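Local atomic coordinates of putative hydroxymethylglutaryl-CoA synthase (Streptococcus mutans, PDB entry 3SQZ), a protein that binds coenzyme A on a thiolase fold and probably catalyses the formation of hydroxymethylglutaryl-CoA as an HMG-CoA synthase. Residues A175-G180 with E184-A189; A75-P80 with K371-L376; K237-M242 with F264-P269. All blocks are in the same frame, centred on the assembly; numbering follows the deposited sequence.

Contact 1 of 3, residues A175-G180 with E184-A189. With COA (coenzyme A), chain D.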
loop_
_atom_site.group_PDB
_atom_site.type_symbol
_atom_site.label_atom_id
_atom_site.label_comp_id
_atom_site.label_asym_id
_atom_site.label_seq_id
_atom_site.Cartn_x
_atom_site.Cartn_y
_atom_site.Cartn_z
ATOM N N ALA A 175 5.431 -7.985 -2.252
ATOM C CA ALA A 175 4.863 -8.681 -3.393
ATOM C C ALA A 175 5.956 -9.510 -4.048
ATOM O O ALA A 175 6.908 -8.976 -4.616
ATOM C CB ALA A 175 4.248 -7.700 -4.365
ATOM N N LYS A 176 5.805 -10.827 -3.944
ATOM C CA LYS A 176 6.831 -11.785 -4.321
ATOM C C LYS A 176 6.151 -12.874 -5.143
ATOM O O LYS A 176 5.298 -13.604 -4.619
ATOM C CB LYS A 176 7.461 -12.342 -3.037
ATOM C CG LYS A 176 8.596 -13.317 -3.230
ATOM C CD LYS A 176 9.255 -13.693 -1.902
ATOM C CE LYS A 176 9.926 -12.487 -1.255
ATOM N NZ LYS A 176 10.607 -12.831 0.028
ATOM N N TYR A 177 6.512 -12.983 -6.422
ATOM C CA TYR A 177 5.798 -13.857 -7.348
ATOM C C TYR A 177 6.619 -15.050 -7.815
ATOM O O TYR A 177 6.052 -16.083 -8.163
ATOM C CB TYR A 177 5.318 -13.089 -8.572
ATOM C CG TYR A 177 4.157 -12.148 -8.357
ATOM C CD1 TYR A 177 2.872 -12.492 -8.764
ATOM C CD2 TYR A 177 4.350 -10.900 -7.793
ATOM C CE1 TYR A 177 1.820 -11.611 -8.610
ATOM C CE2 TYR A 177 3.306 -10.019 -7.623
ATOM C CZ TYR A 177 2.044 -10.372 -8.037
ATOM O OH TYR A 177 1.016 -9.468 -7.873
ATOM N N GLY A 178 7.941 -14.895 -7.866
ATOM C CA GLY A 178 8.817 -15.985 -8.251
ATOM C C GLY A 178 9.606 -15.737 -9.524
ATOM O O GLY A 178 9.147 -15.079 -10.464
ATOM N N ILE A 179 10.815 -16.277 -9.550
ATOM C CA ILE A 179 11.674 -16.173 -10.718
ATOM C C ILE A 179 11.021 -16.806 -11.943
ATOM O O ILE A 179 10.558 -17.945 -11.889
ATOM C CB ILE A 179 13.023 -16.860 -10.454
ATOM C CG1 ILE A 179 13.755 -16.142 -9.320
ATOM C CG2 ILE A 179 13.866 -16.903 -11.728
ATOM C CD1 ILE A 179 14.972 -16.869 -8.807
ATOM N N GLY A 180 10.994 -16.070 -13.053
ATOM C CA GLY A 180 10.514 -16.617 -14.308
ATOM C C GLY A 180 9.004 -16.597 -14.465
ATOM O O GLY A 180 8.490 -17.011 -15.499
ATOM N N GLU A 184 6.696 -11.761 -11.913
ATOM C CA GLU A 184 7.996 -11.317 -11.430
ATOM C C GLU A 184 8.187 -9.820 -11.652
ATOM O O GLU A 184 8.825 -9.128 -10.846
ATOM C CB GLU A 184 9.119 -12.096 -12.115
ATOM C CG GLU A 184 10.449 -11.880 -11.438
ATOM C CD GLU A 184 11.593 -12.663 -12.063
ATOM O OE1 GLU A 184 12.654 -12.737 -11.417
ATOM O OE2 GLU A 184 11.451 -13.201 -13.186
ATOM N N SER A 185 7.630 -9.326 -12.751
ATOM C CA SER A 185 7.748 -7.922 -13.092
ATOM C C SER A 185 6.829 -7.014 -12.274
ATOM O O SER A 185 6.939 -5.795 -12.383
ATOM C CB SER A 185 7.460 -7.727 -14.574
ATOM O OG SER A 185 6.171 -8.215 -14.870
ATOM N N THR A 186 5.919 -7.595 -11.489
ATOM C CA THR A 186 5.017 -6.815 -10.639
ATOM C C THR A 186 5.247 -7.116 -9.161
ATOM O O THR A 186 4.302 -7.179 -8.355
ATOM C CB THR A 186 3.529 -6.991 -11.031
ATOM O OG1 THR A 186 3.144 -8.368 -10.938
ATOM C CG2 THR A 186 3.312 -6.507 -12.451
ATOM N N GLN A 187 6.522 -7.260 -8.813
ATOM C CA GLN A 187 6.955 -7.409 -7.429
ATOM C C GLN A 187 7.151 -6.035 -6.782
ATOM O O GLN A 187 6.982 -5.004 -7.443
ATOM C CB GLN A 187 8.211 -8.285 -7.384
ATOM C CG GLN A 187 7.859 -9.728 -7.731
ATOM C CD GLN A 187 9.023 -10.695 -7.808
ATOM O OE1 GLN A 187 8.869 -11.866 -7.461
ATOM N NE2 GLN A 187 10.173 -10.240 -8.301
ATOM N N GLY A 188 7.468 -6.006 -5.488
ATOM C CA GLY A 188 7.683 -4.755 -4.787
ATOM C C GLY A 188 7.617 -4.948 -3.286
ATOM O O GLY A 188 7.411 -6.065 -2.798
ATOM N N ALA A 189 7.805 -3.864 -2.545
ATOM C CA ALA A 189 7.804 -3.938 -1.087
ATOM C C ALA A 189 7.576 -2.555 -0.512
ATOM O O ALA A 189 8.145 -1.579 -1.004
ATOM C CB ALA A 189 9.122 -4.492 -0.581
HETATM N N1A COA D . 6.086 -2.734 -25.988
HETATM C C2A COA D . 5.050 -2.202 -25.306
HETATM N N3A COA D . 4.188 -3.026 -24.603
HETATM C C4A COA D . 4.394 -4.371 -24.605
HETATM C C5A COA D . 5.461 -4.928 -25.308
HETATM C C6A COA D . 6.298 -4.128 -25.990
HETATM N N6A COA D . 7.404 -4.685 -26.712
HETATM N N7A COA D . 5.431 -6.288 -25.138
HETATM C C8A COA D . 4.386 -6.590 -24.362
HETATM N N9A COA D . 3.733 -5.371 -24.052
HETATM C C1B COA D . 2.631 -5.209 -23.115
HETATM C C2B COA D . 1.125 -5.368 -23.466
HETATM O O2B COA D . 0.515 -5.324 -24.675
HETATM C C3B COA D . 0.483 -5.034 -22.131
HETATM O O3B COA D . -0.353 -3.975 -21.881
HETATM P P3B COA D . -1.829 -3.956 -22.338
HETATM O O7A COA D . -2.668 -4.881 -21.382
HETATM O O8A COA D . -2.260 -2.463 -22.182
HETATM O O9A COA D . -1.930 -4.415 -23.770
HETATM C C4B COA D . 1.483 -5.564 -21.175
HETATM O O4B COA D . 2.707 -4.989 -21.675
HETATM C C5B COA D . 1.388 -6.866 -20.455
HETATM O O5B COA D . 1.551 -7.831 -21.459
HETATM P P1A COA D . 1.477 -9.369 -21.098
HETATM O O1A COA D . 0.098 -9.694 -20.396
HETATM O O2A COA D . 1.662 -10.198 -22.353
HETATM O O3A COA D . 2.667 -9.624 -20.069
HETATM P P2A COA D . 2.766 -10.878 -19.099
HETATM O O4A COA D . 2.158 -12.164 -19.770
HETATM O O5A COA D . 4.217 -11.114 -18.745
HETATM O O6A COA D . 1.941 -10.563 -17.765
HETATM C CBP COA D . 1.002 -9.226 -15.966
HETATM C CCP COA D . 1.757 -9.262 -17.272
HETATM C CDP COA D . -0.363 -9.786 -16.181
HETATM C CEP COA D . 0.881 -7.807 -15.465
HETATM C CAP COA D . 1.773 -10.056 -14.979
HETATM O OAP COA D . 2.921 -9.431 -14.567
HETATM C C9P COA D . 0.934 -10.496 -13.795
HETATM O O9P COA D . 0.099 -11.392 -13.871
HETATM N N8P COA D . 1.225 -9.813 -12.522
HETATM C C7P COA D . 0.389 -10.011 -11.353
HETATM C C6P COA D . -0.971 -9.352 -11.453
HETATM C C5P COA D . -1.783 -9.444 -10.160
HETATM O O5P COA D . -1.244 -9.620 -9.092
HETATM N N4P COA D . -3.203 -9.227 -10.224
HETATM C C3P COA D . -3.994 -9.203 -8.984
HETATM C C2P COA D . -4.559 -7.872 -8.574
HETATM S S1P COA D . -5.361 -6.941 -9.838
#

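Contact 2 of 3, residues A75-P80 with K371-L376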
loop_
_atom_site.group_PDB
_atom_site.type_symbol
_atom_site.label_atom_id
_atom_site.label_comp_id
_atom_site.label_asym_id
_atom_site.label_seq_id
_atom_site.Cartn_x
_atom_site.Cartn_y
_atom_site.Cartn_z
ATOM N N ALA A 75 11.151 0.546 -12.000
ATOM C CA ALA A 75 11.965 -0.119 -10.996
ATOM C C ALA A 75 11.065 -0.659 -9.901
ATOM O O ALA A 75 9.934 -0.203 -9.737
ATOM C CB ALA A 75 12.990 0.855 -10.415
ATOM N N LEU A 76 11.577 -1.617 -9.138
ATOM C CA LEU A 76 10.836 -2.311 -8.077
ATOM C C LEU A 76 11.663 -2.323 -6.798
ATOM O O LEU A 76 12.849 -2.629 -6.876
ATOM C CB LEU A 76 10.620 -3.779 -8.463
ATOM C CG LEU A 76 10.126 -4.119 -9.867
ATOM C CD1 LEU A 76 10.076 -5.634 -10.044
ATOM C CD2 LEU A 76 8.763 -3.503 -10.118
ATOM N N SER A 77 11.048 -2.098 -5.641
ATOM C CA SER A 77 11.750 -2.289 -4.383
ATOM C C SER A 77 11.916 -3.768 -4.074
ATOM O O SER A 77 10.981 -4.555 -4.233
ATOM C CB SER A 77 10.999 -1.638 -3.229
ATOM O OG SER A 77 11.011 -0.229 -3.370
ATOM N N ILE A 78 13.103 -4.125 -3.591
ATOM C CA ILE A 78 13.429 -5.494 -3.210
ATOM C C ILE A 78 13.781 -5.504 -1.733
ATOM O O ILE A 78 14.577 -4.686 -1.269
ATOM C CB ILE A 78 14.608 -6.037 -4.049
ATOM C CG1 ILE A 78 14.209 -6.147 -5.527
ATOM C CG2 ILE A 78 15.109 -7.372 -3.498
ATOM C CD1 ILE A 78 13.006 -7.033 -5.792
ATOM N N ALA A 79 13.175 -6.430 -0.993
ATOM C CA ALA A 79 13.398 -6.550 0.444
ATOM C C ALA A 79 14.243 -7.778 0.762
ATOM O O ALA A 79 13.968 -8.863 0.255
ATOM C CB ALA A 79 12.073 -6.649 1.177
ATOM N N PRO A 80 15.268 -7.615 1.612
ATOM C CA PRO A 80 16.019 -8.764 2.117
ATOM C C PRO A 80 15.203 -9.463 3.200
ATOM O O PRO A 80 14.197 -8.935 3.670
ATOM C CB PRO A 80 17.246 -8.110 2.742
ATOM C CG PRO A 80 16.705 -6.821 3.286
ATOM C CD PRO A 80 15.669 -6.365 2.278
ATOM N N LYS A 371 15.781 7.221 -4.750
ATOM C CA LYS A 371 17.007 7.067 -5.535
ATOM C C LYS A 371 18.172 6.566 -4.694
ATOM O O LYS A 371 19.147 6.059 -5.239
ATOM C CB LYS A 371 17.384 8.371 -6.238
ATOM C CG LYS A 371 16.524 8.701 -7.436
ATOM C CD LYS A 371 17.054 9.947 -8.123
ATOM C CE LYS A 371 16.374 10.219 -9.459
ATOM N NZ LYS A 371 14.969 10.666 -9.280
ATOM N N ARG A 372 18.084 6.705 -3.374
ATOM C CA ARG A 372 19.127 6.198 -2.490
ATOM C C ARG A 372 19.191 4.678 -2.436
ATOM O O ARG A 372 20.194 4.130 -1.999
ATOM C CB ARG A 372 18.977 6.753 -1.073
ATOM C CG ARG A 372 18.988 8.256 -0.991
ATOM C CD ARG A 372 18.720 8.714 0.423
ATOM N NE ARG A 372 18.693 10.166 0.495
ATOM C CZ ARG A 372 18.307 10.857 1.560
ATOM N NH1 ARG A 372 17.915 10.229 2.662
ATOM N NH2 ARG A 372 18.315 12.181 1.523
ATOM N N ARG A 373 18.129 3.990 -2.843
ATOM C CA ARG A 373 18.131 2.535 -2.776
ATOM C C ARG A 373 19.312 1.971 -3.558
ATOM O O ARG A 373 19.716 2.508 -4.603
ATOM C CB ARG A 373 16.834 1.959 -3.348
ATOM C CG ARG A 373 15.618 2.158 -2.454
ATOM C CD ARG A 373 14.321 1.753 -3.149
ATOM N NE ARG A 373 14.133 2.548 -4.357
ATOM C CZ ARG A 373 13.255 2.276 -5.318
ATOM N NH1 ARG A 373 12.435 1.245 -5.215
ATOM N NH2 ARG A 373 13.198 3.053 -6.397
ATOM N N THR A 374 19.865 0.873 -3.055
ATOM C CA THR A 374 20.993 0.209 -3.688
ATOM C C THR A 374 20.514 -0.676 -4.826
ATOM O O THR A 374 19.728 -1.592 -4.602
ATOM C CB THR A 374 21.744 -0.622 -2.630
ATOM O OG1 THR A 374 22.354 0.272 -1.692
ATOM C CG2 THR A 374 22.795 -1.548 -3.247
ATOM N N PRO A 375 20.992 -0.412 -6.055
ATOM C CA PRO A 375 20.557 -1.264 -7.164
ATOM C C PRO A 375 21.169 -2.654 -7.053
ATOM O O PRO A 375 22.327 -2.799 -6.685
ATOM C CB PRO A 375 21.079 -0.538 -8.406
ATOM C CG PRO A 375 21.289 0.875 -7.954
ATOM C CD PRO A 375 21.750 0.756 -6.530
ATOM N N LEU A 376 20.385 -3.671 -7.372
ATOM C CA LEU A 376 20.862 -5.040 -7.335
ATOM C C LEU A 376 21.009 -5.601 -8.732
ATOM O O LEU A 376 20.183 -5.339 -9.603
ATOM C CB LEU A 376 19.876 -5.926 -6.573
ATOM C CG LEU A 376 19.790 -5.656 -5.076
ATOM C CD1 LEU A 376 18.641 -6.440 -4.445
ATOM C CD2 LEU A 376 21.113 -5.985 -4.391
#

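Contact 3 of 3, residues K237-M242 with F264-P269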
loop_
_atom_site.group_PDB
_atom_site.type_symbol
_atom_site.label_atom_id
_atom_site.label_comp_id
_atom_site.label_asym_id
_atom_site.label_seq_id
_atom_site.Cartn_x
_atom_site.Cartn_y
_atom_site.Cartn_z
ATOM N N LYS A 237 -9.497 -8.296 -16.004
ATOM C CA LYS A 237 -10.900 -8.214 -16.397
ATOM C C LYS A 237 -11.821 -8.067 -15.184
ATOM O O LYS A 237 -12.788 -7.301 -15.213
ATOM C CB LYS A 237 -11.304 -9.439 -17.214
ATOM C CG LYS A 237 -12.764 -9.452 -17.656
ATOM N N GLN A 238 -11.530 -8.807 -14.117
ATOM C CA GLN A 238 -12.357 -8.755 -12.915
ATOM C C GLN A 238 -12.165 -7.446 -12.160
ATOM O O GLN A 238 -13.123 -6.889 -11.622
ATOM C CB GLN A 238 -12.084 -9.965 -12.031
ATOM C CG GLN A 238 -12.610 -11.244 -12.647
ATOM C CD GLN A 238 -14.117 -11.236 -12.775
ATOM O OE1 GLN A 238 -14.829 -10.936 -11.815
ATOM N NE2 GLN A 238 -14.614 -11.542 -13.970
ATOM N N TYR A 239 -10.928 -6.970 -12.096
ATOM C CA TYR A 239 -10.632 -5.649 -11.514
ATOM C C TYR A 239 -11.495 -4.604 -12.227
ATOM O O TYR A 239 -12.154 -3.781 -11.583
ATOM C CB TYR A 239 -9.113 -5.351 -11.617
ATOM C CG TYR A 239 -8.558 -3.936 -11.312
ATOM C CD1 TYR A 239 -8.792 -2.868 -12.177
ATOM C CD2 TYR A 239 -7.710 -3.704 -10.213
ATOM C CE1 TYR A 239 -8.241 -1.596 -11.935
ATOM C CE2 TYR A 239 -7.155 -2.428 -9.962
ATOM C CZ TYR A 239 -7.422 -1.377 -10.825
ATOM O OH TYR A 239 -6.879 -0.117 -10.598
ATOM N N LEU A 240 -11.498 -4.642 -13.557
ATOM C CA LEU A 240 -12.245 -3.652 -14.334
ATOM C C LEU A 240 -13.759 -3.803 -14.213
ATOM O O LEU A 240 -14.478 -2.806 -14.177
ATOM C CB LEU A 240 -11.804 -3.666 -15.800
ATOM C CG LEU A 240 -10.356 -3.236 -16.022
ATOM C CD1 LEU A 240 -9.935 -3.485 -17.462
ATOM C CD2 LEU A 240 -10.165 -1.767 -15.661
ATOM N N ASP A 241 -14.253 -5.036 -14.131
ATOM C CA ASP A 241 -15.693 -5.234 -13.988
ATOM C C ASP A 241 -16.203 -4.848 -12.598
ATOM O O ASP A 241 -17.287 -4.278 -12.461
ATOM C CB ASP A 241 -16.107 -6.664 -14.317
ATOM C CG ASP A 241 -17.612 -6.818 -14.373
ATOM O OD1 ASP A 241 -18.224 -6.239 -15.294
ATOM O OD2 ASP A 241 -18.185 -7.495 -13.494
ATOM N N MET A 242 -15.434 -5.165 -11.561
ATOM C CA MET A 242 -15.821 -4.746 -10.226
ATOM C C MET A 242 -15.725 -3.232 -10.087
ATOM O O MET A 242 -16.544 -2.619 -9.411
ATOM C CB MET A 242 -15.005 -5.479 -9.172
ATOM C CG MET A 242 -15.318 -6.960 -9.173
ATOM S SD MET A 242 -14.704 -7.834 -7.735
ATOM C CE MET A 242 -15.788 -7.235 -6.439
ATOM N N PHE A 264 -9.124 10.879 -8.975
ATOM C CA PHE A 264 -9.547 9.509 -8.700
ATOM C C PHE A 264 -8.292 8.672 -8.473
ATOM O O PHE A 264 -7.369 8.718 -9.291
ATOM C CB PHE A 264 -10.357 8.957 -9.884
ATOM C CG PHE A 264 -11.512 8.052 -9.483
ATOM C CD1 PHE A 264 -11.278 6.865 -8.806
ATOM C CD2 PHE A 264 -12.828 8.379 -9.803
ATOM C CE1 PHE A 264 -12.330 6.033 -8.430
ATOM C CE2 PHE A 264 -13.887 7.547 -9.439
ATOM C CZ PHE A 264 -13.639 6.366 -8.757
ATOM N N CYS A 265 -8.243 7.937 -7.363
ATOM C CA CYS A 265 -7.114 7.057 -7.038
ATOM C C CYS A 265 -7.538 5.604 -7.163
ATOM O O CYS A 265 -8.652 5.243 -6.787
ATOM C CB CYS A 265 -6.622 7.301 -5.617
ATOM S SG CYS A 265 -5.862 8.910 -5.373
ATOM N N PHE A 266 -6.623 4.783 -7.667
ATOM C CA PHE A 266 -6.880 3.375 -7.918
ATOM C C PHE A 266 -5.861 2.492 -7.240
ATOM O O PHE A 266 -4.727 2.884 -7.014
ATOM C CB PHE A 266 -6.824 3.095 -9.420
ATOM C CG PHE A 266 -7.774 3.933 -10.210
ATOM C CD1 PHE A 266 -9.043 3.473 -10.513
ATOM C CD2 PHE A 266 -7.415 5.210 -10.613
ATOM C CE1 PHE A 266 -9.931 4.264 -11.220
ATOM C CE2 PHE A 266 -8.301 6.009 -11.314
ATOM C CZ PHE A 266 -9.559 5.534 -11.628
ATOM N N HIS A 267 -6.249 1.268 -6.935
ATOM C CA HIS A 267 -5.312 0.252 -6.515
ATOM C C HIS A 267 -4.218 0.123 -7.590
ATOM O O HIS A 267 -4.532 0.197 -8.789
ATOM C CB HIS A 267 -6.067 -1.062 -6.316
ATOM C CG HIS A 267 -5.171 -2.231 -6.099
ATOM N ND1 HIS A 267 -4.139 -2.208 -5.188
ATOM C CD2 HIS A 267 -5.132 -3.446 -6.691
ATOM C CE1 HIS A 267 -3.499 -3.363 -5.230
ATOM N NE2 HIS A 267 -4.083 -4.132 -6.131
ATOM N N LEU A 268 -2.970 -0.089 -7.175
ATOM C CA LEU A 268 -1.806 0.038 -8.059
ATOM C C LEU A 268 -0.855 -1.164 -8.036
ATOM O O LEU A 268 0.294 -1.062 -7.603
ATOM C CB LEU A 268 -1.032 1.320 -7.709
ATOM C CG LEU A 268 -1.463 2.573 -8.463
ATOM C CD1 LEU A 268 -0.960 3.831 -7.780
ATOM C CD2 LEU A 268 -0.938 2.490 -9.880
ATOM N N PRO A 269 -1.320 -2.318 -8.519
ATOM C CA PRO A 269 -0.398 -3.458 -8.622
ATOM C C PRO A 269 0.651 -3.218 -9.705
ATOM O O PRO A 269 1.764 -3.719 -9.610
ATOM C CB PRO A 269 -1.318 -4.626 -8.989
ATOM C CG PRO A 269 -2.488 -3.985 -9.657
ATOM C CD PRO A 269 -2.668 -2.634 -9.017
#

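Contact 1 of 3, residues A175-G180 with E184-A189
The contact closes the antiparallel connection between strands 166-175 and 188-198, the loop joining the ends of two neighbouring inner strands of the large mixed sheet, and it lies against coenzyme A. Ala175 and Gly188 form a hydrogen-bonded antiparallel pair, with Ala175 N to Gly188 O at 2.8 Å and Gly188 N to Ala175 O at 3.1 Å. Beyond this pair the links run from side chain to backbone. The chain of Gln187, extended past CG, carries OE1 to two successive amides: Tyr177 N lies 2.8 Å from Gln187 OE1, on a lone pair in the carbonyl plane, and Gly178 N lies 3.2 Å from the same oxygen, tilted 25° out of that plane. One buried amide oxygen thus ties down two successive backbone amides. Farther out, Gly180 N meets Glu184 OE2 at 2.9 Å from above the carboxylate plane; Arg60 forms a salt bridge with that oxygen, and Tyr381 binds OE1. The Tyr177 ring has Thr186 OG1 over one face and Gln187 CG at its edge, and both polar tips reach the ligand: Tyr177 OH donates to coenzyme A O5P at 2.6 Å, while coenzyme A N8P donates to Thr186 OG1 at 2.9 Å. The two residues thereby hold the pantetheine arm at consecutive amides. Helix 53-60 borders the Glu184 end, and helix 378-385 packs on Ile179 and Gln187.

Contact 2 of 3, residues A75-P80 with K371-L376
Ser77 OG is held between Arg373 and a further hydroxyl: Arg373 NH1 donates to it at 2.8 Å, and Ser46 OG is its other hydrogen-bond partner. Ser77 lies on strand 75-78, and Arg373 comes just before strand 374-375; the two strands flank 49-52 in a small three-stranded sheet, so the contact reaches across the central strand and ties parts of the chain almost 300 residues apart. The bond is far from straight, 131° at the hydrogen, and Ser77 OG stands 20° out of the guanidinium plane, close to its edge. A bend at chi3 (-60°) turns the guanidinium over toward the serine, with Arg373 CD 3.9 Å from Ser77 OG. The group has two more anchors, since NH1 also donates to Gln307 O and NE to Leu370 O, which fixes its rotation in a buried setting. Two main-chain carbonyls and a hydroxyl meet the cation, and their dipoles would be expected to stabilise its charge. Val50, on the central strand, packs against the arginine side chain.

Farther along, the contact becomes apolar. Leu376 points toward strand 75-78, while Tyr49 and Ile384 touch its side chain; Ile78 in turn packs on Tyr381 and Phe385 of helix 378-385. Ile78 and Leu376 cross obliquely, methyl to methyl, Ile78 CG2 lying 3.8 Å from Leu376 CD1.

Contact 3 of 3, residues K237-M242 with F264-P269
Tyr239 alone carries this contact from segment 237-242, a piece of the long helix 232-254, to the end of strand 263-266 and the turn beyond it. At the start of the segment Lys237 O accepts the amide of Asp241, and Gln238 O that of Met242, bonds that continue the helix on both sides of Tyr239. Next comes Tyr239 itself, with CG anti to the backbone N (chi1 169°), a setting that sends the ring from the helix toward the sheet. Its hydroxyl donates to His267 O at 3.0 Å, on a lone pair in the carbonyl plane, with a C=O...donor angle of 141°. The tyrosine hydroxyl also rests against Phe266, Tyr239 OH lying 3.4 Å from Phe266 CB, and the two side chains cross at about a right angle. Lower on the ring, Tyr239 CE2 approaches the imidazole at 4.0 Å from His267 CD2, an atom that lies in the tyrosine plane, at the ring edge. Phe339 packs edge-to-face with the tyrosine, and the bound coenzyme A touches it too. Farther along, Asp241 holds the helix to Arg214 by a salt bridge. On the opposing segment, Pro269 CD sits over one face of the His267 ring, toward the rim, 3.4 Å above its plane. By gripping the carbonyl of His267, Tyr239, in the conformer described, probably steadies the main chain that bears this predicted proton donor/acceptor, beside the oxidised cysteine at position 145, in what is probably the active site of a thiolase-fold synthase.

How the contacts relate
Contacts 1 and 2 are neighbours, their centres 13 Å apart: Ser77 CB lies 3.6 Å from Ala189 O, so the small sheet backs the loop that carries the pantetheine-binding residues. Contact 3 lies 19 Å from contact 1, centre to centre, and reaches the same large mixed sheet. The two meet where Thr186 CB comes within 4.0 Å of Pro269 O, next to coenzyme A, and Asn310, a predicted substrate-binding residue, stands near both Tyr177 and His267. Contacts 2 and 3 do not touch, with nearest atoms about 7 Å apart. Along the chain, contact 2 closes a loop enclosing the other two, while contact 1 precedes contact 3.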